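Botulinum neurotoxin type C1 (Clostridium botulinum, PDB 3R4S) probably binds two ganglioside molecules on the nerve-cell surface through this receptor-binding part of its heavy chain, which cell entry of the toxin's protease depends on. Local coordinates at residues 64-67 against 68-71; 134-137 against 138-141; 345-348 against 349-353; 361-364 against 365-368. All coordinates share one frame; numbering follows the deposited sequence.

Contact 1: residues 64-67 against 68-71; sequences TQNE and NIVY
N66 bends its carboxamide back over the amides of N68 and I69, making the N-cap of helix 67-73, which follows strand 60-64 in the jelly-roll half of the receptor-binding region. CG of N66 stands trans to its own backbone N (chi1 179°), a rotation that swings OD1 round to the open start of the helix. There the oxygen accepts from I69 N at 3.1 Å, the donor tilted moderately from the carbonyl plane, and more weakly from N68 N, whose N-H points well off the line. One side-chain oxygen thus serves two amides of the first turn. CB of N66 also rests on the CG2 methyl of I69.

Q65 and V70 pack on the inner side at about a right angle, CB of Q65 meeting CG2 of V70 at 3.7 Å and its amide end lying near the same methyl. They occupy the two positions that a hydrophobic staple joins, though here one partner is a glutamine. Both are buried, and V70 also touches F182 and K184 of a neighbouring loop.

The outer side is polar. E67 and N68 run obliquely past each other, with carboxylate and amide planes 88° apart, and do not pair directly. A water bridges them instead, donating to OE2 of E67 and accepting from ND2 of N68. Along the backbone, V70 N bonds to N66 O, and Y71 N reaches E67 O at 3.0 Å.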
loop_
_atom_site.group_PDB
_atom_site.type_symbol
_atom_site.label_atom_id
_atom_site.label_comp_id
_atom_site.label_asym_id
_atom_site.label_seq_id
_atom_site.Cartn_x
_atom_site.Cartn_y
_atom_site.Cartn_z
ATOM N N THR A 64 26.074 -1.010 -11.608
ATOM C CA THR A 64 27.357 -1.709 -11.622
ATOM C C THR A 64 28.177 -1.280 -10.421
ATOM O O THR A 64 28.687 -0.158 -10.362
ATOM C CB THR A 64 28.134 -1.458 -12.918
ATOM O OG1 THR A 64 27.320 -1.838 -14.031
ATOM C CG2 THR A 64 29.435 -2.272 -12.938
ATOM N N GLN A 65 28.288 -2.178 -9.455
ATOM C CA GLN A 65 28.971 -1.874 -8.209
ATOM C C GLN A 65 30.470 -2.039 -8.349
ATOM O O GLN A 65 30.957 -2.759 -9.225
ATOM C CB GLN A 65 28.488 -2.802 -7.097
ATOM C CG GLN A 65 27.021 -2.622 -6.741
ATOM C CD GLN A 65 26.543 -3.694 -5.792
ATOM O OE1 GLN A 65 26.572 -3.507 -4.577
ATOM N NE2 GLN A 65 26.130 -4.844 -6.340
ATOM N N ASN A 66 31.193 -1.366 -7.464
ATOM C CA ASN A 66 32.602 -1.632 -7.257
ATOM C C ASN A 66 32.792 -3.106 -6.882
ATOM O O ASN A 66 32.191 -3.588 -5.926
ATOM C CB ASN A 66 33.105 -0.707 -6.143
ATOM C CG ASN A 66 34.553 -0.917 -5.828
ATOM O OD1 ASN A 66 34.942 -1.972 -5.320
ATOM N ND2 ASN A 66 35.374 0.087 -6.127
ATOM N N GLU A 67 33.620 -3.831 -7.626
ATOM C CA GLU A 67 33.733 -5.276 -7.408
ATOM C C GLU A 67 34.346 -5.646 -6.052
ATOM O O GLU A 67 34.087 -6.725 -5.502
ATOM C CB GLU A 67 34.518 -5.943 -8.541
ATOM C CG GLU A 67 36.008 -5.620 -8.536
ATOM C CD GLU A 67 36.753 -6.282 -9.694
ATOM O OE1 GLU A 67 36.090 -6.864 -10.588
ATOM O OE2 GLU A 67 38.001 -6.209 -9.710
ATOM N N ASN A 68 35.161 -4.748 -5.514
ATOM C CA ASN A 68 35.807 -4.993 -4.233
ATOM C C ASN A 68 34.836 -4.862 -3.061
ATOM O O ASN A 68 34.876 -5.651 -2.117
ATOM C CB ASN A 68 37.006 -4.053 -4.077
ATOM C CG ASN A 68 38.042 -4.270 -5.172
ATOM O OD1 ASN A 68 38.637 -5.344 -5.260
ATOM N ND2 ASN A 68 38.230 -3.273 -6.031
ATOM N N ILE A 69 33.953 -3.877 -3.129
ATOM C CA ILE A 69 32.975 -3.713 -2.065
ATOM C C ILE A 69 32.025 -4.918 -2.077
ATOM O O ILE A 69 31.619 -5.412 -1.029
ATOM C CB ILE A 69 32.217 -2.351 -2.148
ATOM C CG1 ILE A 69 31.530 -2.042 -0.819
ATOM C CG2 ILE A 69 31.230 -2.316 -3.302
ATOM C CD1 ILE A 69 32.464 -2.116 0.391
ATOM N N VAL A 70 31.699 -5.417 -3.264
ATOM C CA VAL A 70 30.869 -6.618 -3.363
ATOM C C VAL A 70 31.587 -7.794 -2.697
ATOM O O VAL A 70 31.038 -8.478 -1.825
ATOM C CB VAL A 70 30.554 -6.963 -4.840
ATOM C CG1 VAL A 70 29.814 -8.309 -4.949
ATOM C CG2 VAL A 70 29.739 -5.842 -5.479
ATOM N N TYR A 71 32.826 -8.022 -3.114
ATOM C CA TYR A 71 33.625 -9.125 -2.589
ATOM C C TYR A 71 33.735 -9.089 -1.059
ATOM O O TYR A 71 33.618 -10.124 -0.395
ATOM C CB TYR A 71 35.022 -9.103 -3.224
ATOM C CG TYR A 71 35.880 -10.278 -2.826
ATOM C CD1 TYR A 71 35.745 -11.509 -3.463
ATOM C CD2 TYR A 71 36.815 -10.167 -1.805
ATOM C CE1 TYR A 71 36.525 -12.595 -3.094
ATOM C CE2 TYR A 71 37.598 -11.243 -1.432
ATOM C CZ TYR A 71 37.448 -12.451 -2.080
ATOM O OH TYR A 71 38.225 -13.518 -1.709
HETATM O O HOH W 1 39.712 -4.015 -8.837
#

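Contact 2: residues 134-137 against 138-141; sequences SYDI and SNNA
The Y135 ring meets CB of N140 obliquely, its CE1 atom 3.8 Å from that carbon, while the ring and the N140 amide stand 76° apart. Elsewhere round the ring, W89 packs edge-to-face and the ring of Y144 meets it with nearly parallel planes, so the tyrosine is buried among aromatics. At its hydroxyl end a water links OH of Y135 to the carbonyl O of N140.

The N140 amide uses its own plane: D136 O lies only 3° out of it, and ND2 donates to that oxygen at 2.8 Å along an almost straight N-H line. From the opposite face of the same carbonyl comes N139 N, well above the plane, so two donors hold D136 O between them.

With CG trans to the backbone N (chi1 -177°), the carboxylate of D136 is brought over S138 and N139. OD1 takes the hydroxyl proton of S138 OG on its syn side at 2.9 Å, and a weak bond from N139 N. Its other oxygen, OD2, lies 3.0 Å from N139 ND2, but the angle is poor for a bond. N140 N closes the following step by donating to I137 O at 3.0 Å.

With N139 N on D136 O and N140 N on I137 O, the chain makes two overlapping turns, with S138 OG tied to the D136 carboxylate and N140 ND2 to its backbone O. They shape the loop between strands 127-134 and 148-155 of the jelly-roll domain, where it meets the trefoil domain.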
loop_
_atom_site.group_PDB
_atom_site.type_symbol
_atom_site.label_atom_id
_atom_site.label_comp_id
_atom_site.label_asym_id
_atom_site.label_seq_id
_atom_site.Cartn_x
_atom_site.Cartn_y
_atom_site.Cartn_z
ATOM N N SER A 134 4.105 -14.441 0.005
ATOM C CA SER A 134 2.903 -14.676 -0.801
ATOM C C SER A 134 1.768 -13.843 -0.231
ATOM O O SER A 134 1.542 -13.829 0.974
ATOM C CB SER A 134 2.515 -16.161 -0.849
ATOM O OG SER A 134 2.309 -16.673 0.458
ATOM N N TYR A 135 1.071 -13.118 -1.094
ATOM C CA TYR A 135 0.003 -12.261 -0.605
ATOM C C TYR A 135 -1.302 -13.063 -0.454
ATOM O O TYR A 135 -1.431 -14.150 -1.028
ATOM C CB TYR A 135 -0.146 -11.000 -1.467
ATOM C CG TYR A 135 -0.768 -11.168 -2.846
ATOM C CD1 TYR A 135 -2.129 -11.412 -2.986
ATOM C CD2 TYR A 135 -0.007 -11.014 -4.009
ATOM C CE1 TYR A 135 -2.713 -11.530 -4.232
ATOM C CE2 TYR A 135 -0.588 -11.133 -5.274
ATOM C CZ TYR A 135 -1.949 -11.391 -5.370
ATOM O OH TYR A 135 -2.554 -11.507 -6.604
ATOM N N ASP A 136 -2.232 -12.547 0.348
ATOM C CA ASP A 136 -3.502 -13.227 0.621
ATOM C C ASP A 136 -4.460 -13.011 -0.538
ATOM O O ASP A 136 -5.018 -11.928 -0.686
ATOM C CB ASP A 136 -4.130 -12.683 1.907
ATOM C CG ASP A 136 -5.435 -13.398 2.284
ATOM O OD1 ASP A 136 -6.102 -13.976 1.402
ATOM O OD2 ASP A 136 -5.792 -13.379 3.479
ATOM N N ILE A 137 -4.642 -14.047 -1.354
ATOM C CA ILE A 137 -5.451 -13.957 -2.566
ATOM C C ILE A 137 -6.908 -13.587 -2.278
ATOM O O ILE A 137 -7.499 -12.767 -2.976
ATOM C CB ILE A 137 -5.398 -15.273 -3.376
ATOM C CG1 ILE A 137 -3.974 -15.528 -3.881
ATOM C CG2 ILE A 137 -6.365 -15.221 -4.553
ATOM C CD1 ILE A 137 -3.805 -16.827 -4.643
ATOM N N SER A 138 -7.479 -14.179 -1.238
ATOM C CA SER A 138 -8.889 -13.960 -0.951
ATOM C C SER A 138 -9.182 -12.499 -0.592
ATOM O O SER A 138 -10.315 -12.036 -0.701
ATOM C CB SER A 138 -9.355 -14.888 0.170
ATOM O OG SER A 138 -8.949 -14.398 1.434
ATOM N N ASN A 139 -8.161 -11.765 -0.171
ATOM C CA ASN A 139 -8.374 -10.378 0.217
ATOM C C ASN A 139 -7.876 -9.396 -0.833
ATOM O O ASN A 139 -7.765 -8.197 -0.573
ATOM C CB ASN A 139 -7.732 -10.111 1.573
ATOM C CG ASN A 139 -8.461 -10.818 2.698
ATOM O OD1 ASN A 139 -9.659 -11.092 2.593
ATOM N ND2 ASN A 139 -7.746 -11.126 3.776
ATOM N N ASN A 140 -7.602 -9.918 -2.026
ATOM C CA ASN A 140 -6.940 -9.156 -3.073
ATOM C C ASN A 140 -7.297 -9.612 -4.482
ATOM O O ASN A 140 -6.405 -9.789 -5.312
ATOM C CB ASN A 140 -5.419 -9.238 -2.897
ATOM C CG ASN A 140 -4.930 -8.475 -1.682
ATOM O OD1 ASN A 140 -4.839 -7.243 -1.702
ATOM N ND2 ASN A 140 -4.620 -9.201 -0.610
ATOM N N ALA A 141 -8.590 -9.779 -4.762
ATOM C CA ALA A 141 -9.045 -10.172 -6.104
ATOM C C ALA A 141 -8.705 -9.154 -7.196
ATOM O O ALA A 141 -8.421 -9.531 -8.338
ATOM C CB ALA A 141 -10.552 -10.467 -6.098
HETATM O O HOH W 2 -5.378 -11.301 -7.141
#

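Contact 3: residues 345-348 against 349-353; sequences EQTK and DINDN. With SIA (N-acetyl-alpha-neuraminic acid), chain D.
T347 OG1 donates to D349 O at 2.6 Å, lying in the plane of that carbonyl, and so closes the bend of the loop against itself. The hydroxyl stands between backbone N and carbonyl carbon (chi1 59°), which turns it toward D349 O and brings it 3.1 Å from N351 OD1, whose side chain crosses that of the threonine at about a right angle.

The backbone of the same threonine faces the bound N-acetyl-alpha-neuraminic acid. T347 N donates to O9 of the sugar at 2.9 Å, and T347 O accepts from its O7 at 2.7 Å, so the glycerol tail is held by both the N-H and the C=O of one residue. Q346 extends alongside, its OE1 accepting from the acetamido N5 at 2.8 Å. On the tail, CD1 of I350 makes a nonpolar contact with C9.

Further out, Y309 OH and N320 OD1 also hydrogen-bond to the sugar, in a pocket that K291 and D311 help to line. E345 forms a salt bridge with R269, a residue of the second sialic acid pocket.

The hydrogen bonds this loop makes go to O7, O9 and N5, so its share of recognition probably concerns the tail and the acetamido group. The T347 OG1 to D349 O bond probably helps to hold the T347 peptide groups in place.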
loop_
_atom_site.group_PDB
_atom_site.type_symbol
_atom_site.label_atom_id
_atom_site.label_comp_id
_atom_site.label_asym_id
_atom_site.label_seq_id
_atom_site.Cartn_x
_atom_site.Cartn_y
_atom_site.Cartn_z
ATOM N N GLU A 345 -28.078 17.905 1.135
ATOM C CA GLU A 345 -27.727 18.934 0.175
ATOM C C GLU A 345 -26.706 19.881 0.762
ATOM O O GLU A 345 -26.793 20.255 1.930
ATOM C CB GLU A 345 -28.973 19.721 -0.243
ATOM C CG GLU A 345 -29.926 18.941 -1.121
ATOM C CD GLU A 345 -31.125 19.770 -1.530
ATOM O OE1 GLU A 345 -30.957 20.990 -1.751
ATOM O OE2 GLU A 345 -32.232 19.203 -1.622
ATOM N N GLN A 346 -25.744 20.275 -0.064
ATOM C CA GLN A 346 -24.724 21.224 0.354
ATOM C C GLN A 346 -25.354 22.564 0.697
ATOM O O GLN A 346 -26.398 22.920 0.157
ATOM C CB GLN A 346 -23.685 21.406 -0.749
ATOM C CG GLN A 346 -22.904 20.149 -1.059
ATOM C CD GLN A 346 -21.802 20.390 -2.064
ATOM O OE1 GLN A 346 -21.733 21.458 -2.673
ATOM N NE2 GLN A 346 -20.931 19.400 -2.246
ATOM N N THR A 347 -24.723 23.297 1.605
ATOM C CA THR A 347 -25.175 24.636 1.944
ATOM C C THR A 347 -23.994 25.577 1.820
ATOM O O THR A 347 -22.866 25.141 1.577
ATOM C CB THR A 347 -25.744 24.723 3.382
ATOM O OG1 THR A 347 -24.745 24.321 4.327
ATOM C CG2 THR A 347 -26.967 23.841 3.538
ATOM N N LYS A 348 -24.249 26.866 1.992
ATOM C CA LYS A 348 -23.206 27.869 1.840
ATOM C C LYS A 348 -22.176 27.738 2.958
ATOM O O LYS A 348 -20.979 27.948 2.751
ATOM C CB LYS A 348 -23.822 29.273 1.842
ATOM C CG LYS A 348 -22.806 30.401 1.707
ATOM C CD LYS A 348 -23.406 31.740 2.141
ATOM C CE LYS A 348 -22.353 32.842 2.215
ATOM N NZ LYS A 348 -21.809 33.212 0.875
ATOM N N ASP A 349 -22.649 27.384 4.146
ATOM C CA ASP A 349 -21.775 27.251 5.305
ATOM C C ASP A 349 -21.592 25.792 5.710
ATOM O O ASP A 349 -22.501 24.979 5.538
ATOM C CB ASP A 349 -22.346 28.041 6.480
ATOM C CG ASP A 349 -22.379 29.534 6.215
ATOM O OD1 ASP A 349 -21.366 30.074 5.718
ATOM O OD2 ASP A 349 -23.417 30.165 6.511
ATOM N N ILE A 350 -20.418 25.469 6.248
ATOM C CA ILE A 350 -20.144 24.134 6.777
ATOM C C ILE A 350 -20.976 23.880 8.028
ATOM O O ILE A 350 -20.782 24.541 9.049
ATOM C CB ILE A 350 -18.652 23.973 7.178
ATOM C CG1 ILE A 350 -17.722 24.440 6.055
ATOM C CG2 ILE A 350 -18.354 22.539 7.596
ATOM C CD1 ILE A 350 -17.864 23.664 4.788
ATOM N N ASN A 351 -21.906 22.934 7.963
ATOM C CA ASN A 351 -22.651 22.551 9.158
ATOM C C ASN A 351 -21.911 21.512 10.004
ATOM O O ASN A 351 -21.226 20.645 9.476
ATOM C CB ASN A 351 -24.038 22.030 8.784
ATOM C CG ASN A 351 -24.981 23.146 8.361
ATOM O OD1 ASN A 351 -25.248 23.337 7.171
ATOM N ND2 ASN A 351 -25.474 23.904 9.337
ATOM N N ASP A 352 -22.081 21.596 11.318
ATOM C CA ASP A 352 -21.386 20.725 12.249
ATOM C C ASP A 352 -21.540 19.242 11.918
ATOM O O ASP A 352 -20.593 18.469 12.076
ATOM C CB ASP A 352 -21.852 20.969 13.689
ATOM C CG ASP A 352 -21.188 20.008 14.682
ATOM O OD1 ASP A 352 -20.061 20.314 15.129
ATOM O OD2 ASP A 352 -21.781 18.945 14.998
ATOM N N ASN A 353 -22.726 18.840 11.471
ATOM C CA ASN A 353 -22.993 17.416 11.279
ATOM C C ASN A 353 -22.317 16.790 10.061
ATOM O O ASN A 353 -22.457 15.589 9.827
ATOM C CB ASN A 353 -24.495 17.085 11.333
ATOM C CG ASN A 353 -25.296 17.734 10.209
ATOM O OD1 ASN A 353 -24.739 18.194 9.213
ATOM N ND2 ASN A 353 -26.622 17.767 10.373
HETATM C C1 SIA D . -17.582 21.857 -2.046
HETATM C C2 SIA D . -17.525 23.335 -1.728
HETATM C C3 SIA D . -17.905 24.187 -2.941
HETATM C C4 SIA D . -19.399 24.234 -3.212
HETATM C C5 SIA D . -20.160 24.523 -1.932
HETATM C C6 SIA D . -19.770 23.487 -0.883
HETATM C C7 SIA D . -20.528 23.638 0.433
HETATM C C8 SIA D . -20.060 22.584 1.434
HETATM C C9 SIA D . -20.984 22.538 2.647
HETATM C C10 SIA D . -22.474 25.208 -2.098
HETATM C C11 SIA D . -23.886 24.830 -2.464
HETATM N N5 SIA D . -21.550 24.258 -2.260
HETATM O O1A SIA D . -17.718 21.053 -1.085
HETATM O O1B SIA D . -17.481 21.479 -3.238
HETATM O O2 SIA D . -16.180 23.638 -1.341
HETATM O O4 SIA D . -19.679 25.267 -4.161
HETATM O O6 SIA D . -18.372 23.593 -0.607
HETATM O O7 SIA D . -20.271 24.938 0.982
HETATM O O8 SIA D . -20.007 21.288 0.805
HETATM O O9 SIA D . -22.202 21.911 2.237
HETATM O O10 SIA D . -22.187 26.318 -1.673
#

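Contact 4: residues 361-364 against 365-368; sequences MNNT and YYYA
T364 lies side by side with Y365 at the tip of the beta hairpin formed by strands 356-362 and 367-374. From its CB, 3.4 Å from Y365 N, the side chain forks. CG2 stands over the centre of the Y365 ring, 3.4 Å from the centroid and 12° off the normal, a CH-pi contact. OG1, turned trans to the backbone N (chi1 -172°), ends 3.7 Å from ring atom CE1.

The turn beneath is held by N363. Its OD1 accepts from Y365 N, making an Asx turn, and from Y366 N at 3.0 Å, almost in line with the side-chain carbonyl though bent at the hydrogen. The backbone adds N363 N to Y366 O with a nearly straight N-H, whereas the return bond from Y366 N to N363 O is weak. A water donates to M361 O and, weakly, to Y366 O.

Y367 OH bonds to W147 O and Y365 O to K146 NZ, joining the hairpin to the jelly-roll domain. OD1 of N363 thus gives Y366 N a better acceptor than the weak backbone return bond, while the threonine's contribution is nonpolar, its methyl on the ring and its buried hydroxyl without a polar partner in the model.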
loop_
_atom_site.group_PDB
_atom_site.type_symbol
_atom_site.label_atom_id
_atom_site.label_comp_id
_atom_site.label_asym_id
_atom_site.label_seq_id
_atom_site.Cartn_x
_atom_site.Cartn_y
_atom_site.Cartn_z
ATOM N N MET A 361 -4.426 4.642 9.522
ATOM C CA MET A 361 -4.541 3.344 10.180
ATOM C C MET A 361 -4.008 2.306 9.222
ATOM O O MET A 361 -4.742 1.740 8.409
ATOM C CB MET A 361 -5.986 3.039 10.566
ATOM C CG MET A 361 -6.206 1.643 11.180
ATOM S SD MET A 361 -5.092 1.239 12.548
ATOM C CE MET A 361 -5.470 2.510 13.732
ATOM N N ASN A 362 -2.703 2.103 9.282
ATOM C CA ASN A 362 -2.033 1.212 8.363
ATOM C C ASN A 362 -1.621 -0.049 9.081
ATOM O O ASN A 362 -1.363 -0.034 10.286
ATOM C CB ASN A 362 -0.776 1.883 7.809
ATOM C CG ASN A 362 -1.076 3.178 7.101
ATOM O OD1 ASN A 362 -0.392 4.186 7.303
ATOM N ND2 ASN A 362 -2.109 3.168 6.274
ATOM N N ASN A 363 -1.552 -1.143 8.342
ATOM C CA ASN A 363 -0.890 -2.328 8.864
ATOM C C ASN A 363 -0.245 -3.080 7.722
ATOM O O ASN A 363 -0.229 -2.601 6.583
ATOM C CB ASN A 363 -1.838 -3.201 9.702
ATOM C CG ASN A 363 -2.928 -3.857 8.875
ATOM O OD1 ASN A 363 -2.897 -3.843 7.643
ATOM N ND2 ASN A 363 -3.897 -4.454 9.560
ATOM N N THR A 364 0.311 -4.243 8.016
ATOM C CA THR A 364 1.135 -4.914 7.027
ATOM C C THR A 364 0.407 -5.138 5.689
ATOM O O THR A 364 1.027 -5.079 4.631
ATOM C CB THR A 364 1.757 -6.226 7.574
ATOM O OG1 THR A 364 2.695 -6.737 6.619
ATOM C CG2 THR A 364 0.694 -7.270 7.812
ATOM N N TYR A 365 -0.902 -5.357 5.715
ATOM C CA TYR A 365 -1.593 -5.715 4.471
ATOM C C TYR A 365 -2.584 -4.697 3.896
ATOM O O TYR A 365 -3.056 -4.878 2.769
ATOM C CB TYR A 365 -2.229 -7.108 4.591
ATOM C CG TYR A 365 -1.168 -8.161 4.842
ATOM C CD1 TYR A 365 0.030 -8.132 4.118
ATOM C CD2 TYR A 365 -1.336 -9.159 5.809
ATOM C CE1 TYR A 365 1.026 -9.056 4.334
ATOM C CE2 TYR A 365 -0.335 -10.098 6.034
ATOM C CZ TYR A 365 0.849 -10.036 5.290
ATOM O OH TYR A 365 1.869 -10.949 5.483
ATOM N N TYR A 366 -2.865 -3.627 4.645
ATOM C CA TYR A 366 -3.792 -2.581 4.188
ATOM C C TYR A 366 -3.277 -1.181 4.518
ATOM O O TYR A 366 -2.678 -0.974 5.577
ATOM C CB TYR A 366 -5.161 -2.726 4.869
ATOM C CG TYR A 366 -5.896 -3.991 4.524
ATOM C CD1 TYR A 366 -6.035 -5.016 5.456
ATOM C CD2 TYR A 366 -6.462 -4.167 3.259
ATOM C CE1 TYR A 366 -6.717 -6.194 5.131
ATOM C CE2 TYR A 366 -7.140 -5.335 2.925
ATOM C CZ TYR A 366 -7.263 -6.345 3.865
ATOM O OH TYR A 366 -7.939 -7.503 3.540
ATOM N N TYR A 367 -3.548 -0.226 3.630
ATOM C CA TYR A 367 -3.479 1.208 3.957
ATOM C C TYR A 367 -4.903 1.726 4.157
ATOM O O TYR A 367 -5.731 1.642 3.245
ATOM C CB TYR A 367 -2.845 1.992 2.816
ATOM C CG TYR A 367 -1.403 1.641 2.554
ATOM C CD1 TYR A 367 -0.372 2.262 3.258
ATOM C CD2 TYR A 367 -1.070 0.705 1.588
ATOM C CE1 TYR A 367 0.966 1.945 2.998
ATOM C CE2 TYR A 367 0.245 0.382 1.331
ATOM C CZ TYR A 367 1.254 1.005 2.029
ATOM O OH TYR A 367 2.551 0.647 1.755
ATOM N N ALA A 368 -5.189 2.275 5.333
ATOM C CA ALA A 368 -6.557 2.657 5.670
ATOM C C ALA A 368 -6.567 3.819 6.643
ATOM O O ALA A 368 -5.546 4.465 6.862
ATOM C CB ALA A 368 -7.296 1.460 6.268
HETATM O O HOH W 3 -4.946 -0.979 8.141
#

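Overall arrangement
Contact 3 is a pure surface contact, while contacts 1, 2 and 4 are partly buried. Contacts 1 and 2 belong to the jelly-roll domain and contacts 3 and 4 to the trefoil, yet contacts 2 and 4 are neighbours: their centres are about 14 Å apart, and CB of N139 packs 3.3 Å from OH of Y366 across the domain boundary. Contacts 1 and 3 lie on opposite sides of the chain's centre, about 63 Å between centres. An asparagine side chain caps backbone amides in contacts 1 and 4, at a helix start and a hairpin tip; in contact 2 an aspartate mainly takes a serine hydroxyl, with one weak amide bond. In contact 3 a threonine hydroxyl ties the loop, whose peptide groups serve a sugar.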